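Local coordinates for 3-oxoacyl-[acyl-carrier protein] synthase (Thermus thermophilus, PDB 1UB7), which probably catalyses the first condensation of fatty acid synthesis, joining an acetyl group from acetyl-CoA to malonyl-ACP with release of carbon dioxide, at residues S2-G8 against A161-V167; V77-T81 against T277-S281; Y115-H121 against F173-G179; A225-I230 against V301-S305. One frame throughout, in Å; residues are numbered along the deposited sequence.

Interaction 1: S2-G8 against A161-V167; sequences SGILALG and AAVVGKV
Gly3 and Gly165 open an antiparallel pairing that sets strand 3-10 at the edge of the five-stranded mixed sheet of the thiolase fold, beside strand 158-165. Each satisfies the other: Gly3 N gives its hydrogen to Gly165 O at 2.7 Å, and Gly165 N returns one to Gly3 O. Next, Leu5 N gives to Val163 O at 2.8 Å. Here the chain takes an extra residue: Leu5 has a near-helical psi of -24°, Leu5 and Ala6 together face Val163, and the result is a beta bulge, which includes a bond from Val163 N to Ala6 O at 3.0 Å. Beyond the bulge the regular pattern resumes, and Gly8 and Ala161 exchange a pair of bonds. On its other side strand 158-165 is satisfied by strand 131-138, through Ala162 with Ala134 and Val164 with Val132. The hydroxyl of Ser2 lies beside Val164 CG1, but its polar partner is His121 ND1. Ala162 CB packs on Ile4 CG2 at 4.2 Å, on the face turned to helix 112-125. Since Gly165 has no side chain, Leu5 CD1 rests on its CA at 3.7 Å, and Leu5 CD2 presses tightly on Val167 CG1 at 3.4 Å.

Interaction 2: V77-T81 against T277-S281; sequences VATNT and TSTAS
Thr279 holds OG1 between its backbone N and carbonyl carbon (chi1 54°), a setting that turns the hydroxyl to Ala78 and lays CG2 beside the same residue. Asn80 has CG anti to its own carbonyl carbon, and this swings its amide across to the same threonine. The one hydrogen bond between the segments runs from Thr279 OG1 to Ala78 O at 3.0 Å. Its donor stands 45° out of the carbonyl plane. A threonine suits the place because its two branches do different work: while OG1 gives the bond, CG2 packs on Ala78 CB at 4.1 Å, and the small alanine admits it. Asn80 ND2 lies 4.0 Å from Thr279 CG2, a plain van der Waals approach. The amide is fixed elsewhere: Asn80 ND2 and Ser278 OG both bond to Glu138 OE2, so one carboxylate oxygen ties the two segments together, while Asn80 OD1 accepts from Gly109 N. Thr79 OG1 accepts from Thr81 N at 3.1 Å, an ST turn, and also bonds to Ala137 O. Ser278 N bonds to Asn276 OD1, a predicted active-site residue, which probably places the contact in the second shell. It joins the C-terminal part of strand 72-78, flanked by strands 131-138 and 102-107, to the loop between helices 271-274 and 281-292, with Phe86 of the second subunit packing on Asn80.

Interaction 3: Y115-H121 against F173-G179; sequences YALAQAH and FRSFVLG
Ala118 and Phe176 form the tight middle of a helix-on-sheet contact in the thiolase fold, where helix 112-125, buried between the two sheets, lies across strand 172-180, an outermost strand of the second sheet within this chain. The axes come within 9.5 Å, and alanine suits the spot, for its short side chain lets the phenylalanine ring reach the helix backbone. Ala118 CA sits over one face of the Phe176 ring, 3.7 Å from its centroid, in a CH-pi contact. Ala118 CB meets Phe176 CD1 at 3.6 Å and also touches Leu178 CD1. Toward the C-terminal side of the helix, His121 brings its CG close to Phe176 CE2, a pair of rings set obliquely with planes at 47°. The His121 CG is anti to the backbone N (chi1 170°), which brings one face of the imidazole over Phe176 CE2. That end is looser. His121 and Phe173 are partly exposed, and His121 ND1 passes Phe173 CB at 4.2 Å while bonding to Ser2 OG. A glycerol, probably from the crystallisation liquor, lies about 4 Å from the His121 side chain at the nearest atoms. At the opposite end Tyr115 meets Leu178 alongside, Tyr115 CD1 to Leu178 CD2 3.8 Å, and its hydroxyl makes a weak, less certain bond to Gly179 O; Tyr104 of the second subunit packs on this ring. Between the ends Leu117 fills the angle between two phenylalanines, with its CB 4.0 Å from Phe173 CZ.

Interaction 4: A225-I230 against V301-S305; sequences ATLEAI and VLLVS
Thr226 and Val304 mark where helix 225-230 lies closest to strand 301-305, their CA atoms 6.5 Å apart, on segments whose axes approach to 8.9 Å and run roughly antiparallel at 142°. Leu302 carries most of the contact. Its CG is anti to the backbone N (chi1 174°), which extends the isobutyl group to the helix, where CD1 wedges between two turns. There Leu302 CD1 meets Thr226 CG2 at 3.2 Å, shorter than usual and doubtful, and Ile230 CG1 at 3.5 Å, each side chain crossing the leucine at about a right angle. Ala229 has a side chain short enough to let the leucine in, CB to CD1 4.4 Å. Two residues along the strand, Val304 CG2 lies 3.7 Å from Thr226 OG1 and touches Ala225 CB, so the beta-branched valine fills the space beside the threonine. Phe243 of strand 242-245 and Ala314 of strand 311-318 extend the apolar bed to both sides of the strand. Leu303, by contrast, points to helix 281-292 on the other face. A central strand clad by helices on both faces is characteristic of the layered alpha-beta-alpha-beta-alpha thiolase fold, in which helix 211-233 forms part of an outer layer.

Interactions 1, 3 and 4 form a continuous run. Interactions 1 and 3, centres 13 Å apart, meet where Ser2 O lies 2.7 Å from Phe173 N, a probable hydrogen bond joining the residue just before strand 3-10 to strand 172-180. Interactions 3 and 4, centres 11 Å apart, share the second sheet: Ser175 OG is 2.9 Å from Ala229 O. Interaction 2 meets helix 112-125 through Ala78 CB and Ala116 CB, 4.3 Å apart, and like interaction 3 touches the second subunit. It lies nearest the predicted catalytic residues, its Ser278 side chain about 4 and 5 Å from those of Asn276 and His246; that of Val304 in interaction 4 is about 6 Å from that of His246.

Interaction 1: S2-G8 against A161-V167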
# COMPACT_ATOMS: atom_id res chain seq x y z
N SER A 2 15.67 9.84 -10.77
CA SER A 2 14.70 10.81 -10.19
C SER A 2 15.25 11.39 -8.90
O SER A 2 16.25 10.91 -8.36
CB SER A 2 13.36 10.13 -9.91
OG SER A 2 13.43 9.32 -8.75
N GLY A 3 14.58 12.43 -8.40
CA GLY A 3 15.00 13.06 -7.16
C GLY A 3 13.84 13.77 -6.50
O GLY A 3 12.71 13.73 -7.00
N ILE A 4 14.12 14.43 -5.37
CA ILE A 4 13.10 15.16 -4.63
C ILE A 4 13.02 16.62 -5.08
O ILE A 4 13.93 17.41 -4.86
CB ILE A 4 13.37 15.09 -3.12
CG1 ILE A 4 12.92 13.72 -2.60
CG2 ILE A 4 12.63 16.21 -2.38
CD1 ILE A 4 13.30 13.45 -1.18
N LEU A 5 11.91 16.97 -5.72
CA LEU A 5 11.68 18.30 -6.23
C LEU A 5 11.10 19.27 -5.20
O LEU A 5 11.25 20.49 -5.33
CB LEU A 5 10.75 18.23 -7.43
CG LEU A 5 11.09 17.23 -8.53
CD1 LEU A 5 10.03 17.33 -9.63
CD2 LEU A 5 12.48 17.50 -9.09
N ALA A 6 10.42 18.75 -4.18
CA ALA A 6 9.80 19.60 -3.17
C ALA A 6 9.58 18.80 -1.90
O ALA A 6 9.46 17.57 -1.95
CB ALA A 6 8.47 20.15 -3.68
N LEU A 7 9.50 19.50 -0.77
CA LEU A 7 9.32 18.87 0.54
C LEU A 7 8.55 19.78 1.48
O LEU A 7 8.65 21.00 1.39
CB LEU A 7 10.68 18.54 1.15
CG LEU A 7 10.78 18.21 2.65
CD1 LEU A 7 10.29 16.78 2.92
CD2 LEU A 7 12.23 18.35 3.10
N GLY A 8 7.79 19.17 2.38
CA GLY A 8 7.03 19.91 3.37
C GLY A 8 6.66 18.93 4.47
O GLY A 8 6.68 17.72 4.24
N ALA A 161 5.86 15.12 3.34
CA ALA A 161 5.60 14.88 1.94
C ALA A 161 6.70 15.38 1.04
O ALA A 161 7.41 16.34 1.35
CB ALA A 161 4.30 15.54 1.53
N ALA A 162 6.84 14.73 -0.09
CA ALA A 162 7.84 15.15 -1.04
C ALA A 162 7.32 14.85 -2.43
O ALA A 162 6.50 13.96 -2.62
CB ALA A 162 9.14 14.41 -0.78
N VAL A 163 7.80 15.60 -3.41
CA VAL A 163 7.39 15.32 -4.77
C VAL A 163 8.60 14.69 -5.41
O VAL A 163 9.69 15.25 -5.33
CB VAL A 163 7.02 16.60 -5.52
CG1 VAL A 163 6.90 16.31 -7.02
CG2 VAL A 163 5.71 17.15 -4.99
N VAL A 164 8.43 13.52 -6.00
CA VAL A 164 9.55 12.88 -6.66
C VAL A 164 9.41 13.08 -8.18
O VAL A 164 8.32 12.90 -8.74
CB VAL A 164 9.62 11.36 -6.32
CG1 VAL A 164 10.71 10.69 -7.11
CG2 VAL A 164 9.87 11.19 -4.83
N GLY A 165 10.50 13.49 -8.82
CA GLY A 165 10.47 13.71 -10.26
C GLY A 165 11.85 13.74 -10.89
O GLY A 165 12.86 13.56 -10.20
N LYS A 166 11.92 13.95 -12.20
CA LYS A 166 13.21 14.00 -12.88
C LYS A 166 14.02 15.19 -12.38
O LYS A 166 13.49 16.29 -12.26
CB LYS A 166 13.03 14.14 -14.40
CG LYS A 166 12.40 12.93 -15.10
CD LYS A 166 13.36 11.76 -15.27
CE LYS A 166 12.74 10.68 -16.17
NZ LYS A 166 13.69 9.60 -16.55
N VAL A 167 15.29 14.96 -12.06
CA VAL A 167 16.17 16.05 -11.61
C VAL A 167 17.39 16.14 -12.54
O VAL A 167 17.68 15.21 -13.31
CB VAL A 167 16.66 15.85 -10.16
CG1 VAL A 167 15.52 16.08 -9.20
CG2 VAL A 167 17.26 14.47 -9.97

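Interaction 2: V77-T81 against T277-S281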
# COMPACT_ATOMS: atom_id res chain seq x y z
N VAL A 77 0.44 7.33 -0.25
CA VAL A 77 0.50 7.70 1.16
C VAL A 77 1.06 6.53 1.98
O VAL A 77 0.43 5.48 2.09
CB VAL A 77 -0.90 8.07 1.72
CG1 VAL A 77 -0.85 8.12 3.24
CG2 VAL A 77 -1.35 9.44 1.17
N ALA A 78 2.25 6.70 2.51
CA ALA A 78 2.82 5.64 3.34
C ALA A 78 2.28 5.90 4.74
O ALA A 78 2.56 6.94 5.34
CB ALA A 78 4.32 5.70 3.34
N THR A 79 1.47 4.97 5.23
CA THR A 79 0.87 5.10 6.55
C THR A 79 0.54 3.72 7.08
O THR A 79 0.54 2.75 6.33
CB THR A 79 -0.43 5.93 6.51
OG1 THR A 79 -0.92 6.14 7.84
CG2 THR A 79 -1.51 5.21 5.68
N ASN A 80 0.24 3.65 8.37
CA ASN A 80 -0.15 2.40 9.01
C ASN A 80 -1.39 2.67 9.85
O ASN A 80 -1.87 1.80 10.58
CB ASN A 80 1.00 1.85 9.86
CG ASN A 80 2.21 1.44 9.03
OD1 ASN A 80 2.22 0.37 8.39
ND2 ASN A 80 3.23 2.28 9.01
N THR A 81 -1.90 3.89 9.75
CA THR A 81 -3.10 4.28 10.46
C THR A 81 -4.03 5.06 9.53
O THR A 81 -4.45 6.16 9.84
CB THR A 81 -2.80 5.17 11.72
OG1 THR A 81 -2.05 6.33 11.35
CG2 THR A 81 -2.01 4.36 12.77
N THR A 277 7.36 9.46 14.99
CA THR A 277 6.25 9.75 14.09
C THR A 277 6.17 8.77 12.93
O THR A 277 5.56 9.05 11.91
CB THR A 277 6.36 11.14 13.48
OG1 THR A 277 7.57 11.23 12.72
CG2 THR A 277 6.32 12.18 14.58
N SER A 278 6.82 7.63 13.09
CA SER A 278 6.77 6.58 12.09
C SER A 278 7.16 7.05 10.70
O SER A 278 8.23 7.61 10.51
CB SER A 278 5.36 6.00 12.07
OG SER A 278 5.28 4.89 11.21
N THR A 279 6.30 6.80 9.72
CA THR A 279 6.58 7.19 8.34
C THR A 279 6.88 8.68 8.14
O THR A 279 7.58 9.04 7.19
CB THR A 279 5.42 6.79 7.39
OG1 THR A 279 4.18 7.31 7.89
CG2 THR A 279 5.33 5.27 7.28
N ALA A 280 6.36 9.54 9.01
CA ALA A 280 6.60 10.98 8.89
C ALA A 280 7.95 11.40 9.44
O ALA A 280 8.43 12.51 9.21
CB ALA A 280 5.50 11.77 9.61
N SER A 281 8.58 10.48 10.15
CA SER A 281 9.84 10.72 10.82
C SER A 281 10.94 11.36 9.97
O SER A 281 11.45 12.44 10.29
CB SER A 281 10.33 9.40 11.41
OG SER A 281 11.32 9.62 12.38

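Interaction 3: Y115-H121 against F173-G179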
# COMPACT_ATOMS: atom_id res chain seq x y z
N TYR A 115 10.10 3.32 1.35
CA TYR A 115 9.53 2.34 0.43
C TYR A 115 8.78 3.14 -0.65
O TYR A 115 8.93 2.89 -1.85
CB TYR A 115 8.54 1.44 1.18
CG TYR A 115 9.09 0.09 1.55
CD1 TYR A 115 10.28 -0.03 2.28
CD2 TYR A 115 8.44 -1.08 1.15
CE1 TYR A 115 10.81 -1.28 2.59
CE2 TYR A 115 8.96 -2.34 1.46
CZ TYR A 115 10.15 -2.43 2.18
OH TYR A 115 10.65 -3.66 2.51
N ALA A 116 8.00 4.13 -0.22
CA ALA A 116 7.25 4.96 -1.17
C ALA A 116 8.16 5.76 -2.11
O ALA A 116 7.82 6.00 -3.27
CB ALA A 116 6.32 5.92 -0.42
N LEU A 117 9.31 6.19 -1.60
CA LEU A 117 10.25 6.96 -2.41
C LEU A 117 10.79 6.05 -3.50
O LEU A 117 10.92 6.47 -4.66
CB LEU A 117 11.41 7.52 -1.55
CG LEU A 117 11.07 8.62 -0.52
CD1 LEU A 117 12.30 8.97 0.29
CD2 LEU A 117 10.53 9.86 -1.24
N ALA A 118 11.10 4.81 -3.13
CA ALA A 118 11.63 3.85 -4.09
C ALA A 118 10.56 3.57 -5.13
O ALA A 118 10.83 3.57 -6.34
CB ALA A 118 12.03 2.56 -3.38
N GLN A 119 9.33 3.35 -4.67
CA GLN A 119 8.23 3.10 -5.61
C GLN A 119 7.99 4.30 -6.52
O GLN A 119 7.69 4.14 -7.72
CB GLN A 119 6.95 2.76 -4.85
CG GLN A 119 6.66 1.27 -4.77
CD GLN A 119 6.33 0.63 -6.13
OE1 GLN A 119 6.30 -0.59 -6.24
NE2 GLN A 119 6.07 1.45 -7.17
N ALA A 120 8.12 5.50 -5.96
CA ALA A 120 7.92 6.72 -6.73
C ALA A 120 9.00 6.80 -7.79
O ALA A 120 8.72 7.11 -8.95
CB ALA A 120 7.99 7.90 -5.83
N HIS A 121 10.22 6.51 -7.37
CA HIS A 121 11.37 6.51 -8.27
C HIS A 121 11.09 5.59 -9.48
O HIS A 121 11.23 6.00 -10.64
CB HIS A 121 12.61 6.02 -7.52
CG HIS A 121 13.79 5.74 -8.40
ND1 HIS A 121 14.56 6.74 -8.96
CD2 HIS A 121 14.33 4.57 -8.83
CE1 HIS A 121 15.51 6.20 -9.70
NE2 HIS A 121 15.40 4.89 -9.64
N PHE A 173 18.24 10.22 -6.67
CA PHE A 173 18.45 8.95 -6.00
C PHE A 173 19.61 8.15 -6.61
O PHE A 173 19.70 7.99 -7.84
CB PHE A 173 17.16 8.16 -6.02
CG PHE A 173 16.13 8.68 -5.06
CD1 PHE A 173 16.33 8.57 -3.68
CD2 PHE A 173 14.97 9.31 -5.52
CE1 PHE A 173 15.39 9.07 -2.78
CE2 PHE A 173 14.02 9.81 -4.63
CZ PHE A 173 14.24 9.70 -3.25
N ARG A 174 20.49 7.65 -5.76
CA ARG A 174 21.63 6.89 -6.22
C ARG A 174 21.51 5.42 -5.86
O ARG A 174 22.10 4.56 -6.52
CB ARG A 174 22.92 7.47 -5.65
CG ARG A 174 23.14 8.92 -6.03
CD ARG A 174 24.53 9.39 -5.70
NE ARG A 174 25.53 8.65 -6.45
CZ ARG A 174 26.83 8.93 -6.44
NH1 ARG A 174 27.29 9.94 -5.72
NH2 ARG A 174 27.67 8.19 -7.16
N SER A 175 20.75 5.12 -4.82
CA SER A 175 20.56 3.74 -4.40
C SER A 175 19.40 3.57 -3.45
O SER A 175 18.92 4.54 -2.84
CB SER A 175 21.83 3.22 -3.72
OG SER A 175 22.07 3.92 -2.51
N PHE A 176 18.97 2.32 -3.31
CA PHE A 176 17.89 1.94 -2.42
C PHE A 176 18.22 0.54 -1.92
O PHE A 176 18.67 -0.31 -2.68
CB PHE A 176 16.53 1.85 -3.15
CG PHE A 176 15.92 3.18 -3.53
CD1 PHE A 176 15.26 3.95 -2.57
CD2 PHE A 176 15.98 3.64 -4.85
CE1 PHE A 176 14.66 5.18 -2.92
CE2 PHE A 176 15.39 4.86 -5.22
CZ PHE A 176 14.73 5.63 -4.26
N VAL A 177 18.02 0.33 -0.62
CA VAL A 177 18.21 -0.97 -0.02
C VAL A 177 16.90 -1.14 0.72
O VAL A 177 16.58 -0.34 1.60
CB VAL A 177 19.41 -1.00 0.95
CG1 VAL A 177 19.41 -2.31 1.75
CG2 VAL A 177 20.71 -0.87 0.16
N LEU A 178 16.13 -2.15 0.34
CA LEU A 178 14.83 -2.41 0.96
C LEU A 178 14.72 -3.87 1.35
O LEU A 178 15.20 -4.75 0.63
CB LEU A 178 13.70 -2.09 -0.03
CG LEU A 178 13.65 -0.76 -0.79
CD1 LEU A 178 12.51 -0.85 -1.77
CD2 LEU A 178 13.45 0.43 0.15
N GLY A 179 14.06 -4.14 2.47
CA GLY A 179 13.92 -5.52 2.89
C GLY A 179 12.84 -5.78 3.91
O GLY A 179 12.31 -4.86 4.54

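Interaction 4: A225-I230 against V301-S305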
# COMPACT_ATOMS: atom_id res chain seq x y z
N ALA A 225 22.32 -1.88 6.24
CA ALA A 225 21.60 -1.18 5.19
C ALA A 225 22.33 0.08 4.77
O ALA A 225 22.58 0.31 3.58
CB ALA A 225 20.20 -0.83 5.67
N THR A 226 22.66 0.90 5.76
CA THR A 226 23.35 2.16 5.52
C THR A 226 24.61 1.96 4.69
O THR A 226 24.80 2.64 3.67
CB THR A 226 23.75 2.83 6.84
OG1 THR A 226 22.59 2.96 7.68
CG2 THR A 226 24.32 4.22 6.56
N LEU A 227 25.46 1.04 5.12
CA LEU A 227 26.70 0.80 4.38
C LEU A 227 26.42 0.23 3.00
O LEU A 227 27.05 0.63 2.01
CB LEU A 227 27.61 -0.14 5.17
CG LEU A 227 28.24 0.56 6.38
CD1 LEU A 227 28.97 -0.44 7.28
CD2 LEU A 227 29.19 1.63 5.88
N GLU A 228 25.45 -0.69 2.94
CA GLU A 228 25.06 -1.33 1.69
C GLU A 228 24.59 -0.26 0.71
O GLU A 228 24.99 -0.24 -0.45
CB GLU A 228 23.93 -2.31 1.97
CG GLU A 228 23.75 -3.38 0.92
CD GLU A 228 22.55 -4.27 1.22
OE1 GLU A 228 22.30 -4.53 2.42
OE2 GLU A 228 21.88 -4.70 0.26
N ALA A 229 23.74 0.64 1.20
CA ALA A 229 23.23 1.72 0.38
C ALA A 229 24.36 2.64 -0.07
O ALA A 229 24.51 2.92 -1.26
CB ALA A 229 22.20 2.51 1.15
N ILE A 230 25.17 3.11 0.89
CA ILE A 230 26.27 4.01 0.52
C ILE A 230 27.13 3.28 -0.50
O ILE A 230 27.53 3.85 -1.54
CB ILE A 230 27.12 4.38 1.75
CG1 ILE A 230 26.25 5.14 2.77
CG2 ILE A 230 28.29 5.26 1.32
CD1 ILE A 230 26.79 5.14 4.19
N VAL A 301 22.79 12.67 0.88
CA VAL A 301 22.06 12.38 2.09
C VAL A 301 21.68 10.91 2.16
O VAL A 301 21.30 10.29 1.16
CB VAL A 301 20.79 13.23 2.19
CG1 VAL A 301 20.19 13.11 3.59
CG2 VAL A 301 21.11 14.67 1.83
N LEU A 302 21.79 10.34 3.35
CA LEU A 302 21.43 8.96 3.53
C LEU A 302 20.22 8.87 4.42
O LEU A 302 20.18 9.51 5.48
CB LEU A 302 22.55 8.15 4.17
CG LEU A 302 22.02 6.74 4.45
CD1 LEU A 302 23.04 5.74 3.99
CD2 LEU A 302 21.65 6.58 5.95
N LEU A 303 19.25 8.08 3.98
CA LEU A 303 18.01 7.86 4.72
C LEU A 303 18.01 6.38 5.08
O LEU A 303 18.41 5.54 4.26
CB LEU A 303 16.80 8.17 3.84
CG LEU A 303 16.76 9.50 3.08
CD1 LEU A 303 15.52 9.56 2.20
CD2 LEU A 303 16.77 10.67 4.06
N VAL A 304 17.55 6.06 6.28
CA VAL A 304 17.51 4.68 6.71
C VAL A 304 16.41 4.52 7.75
O VAL A 304 16.20 5.41 8.58
CB VAL A 304 18.90 4.25 7.30
CG1 VAL A 304 19.25 5.11 8.51
CG2 VAL A 304 18.88 2.78 7.68
N SER A 305 15.70 3.39 7.71
CA SER A 305 14.62 3.13 8.65
C SER A 305 14.38 1.63 8.88
O SER A 305 14.74 0.80 8.05
CB SER A 305 13.32 3.79 8.18
OG SER A 305 12.24 3.54 9.07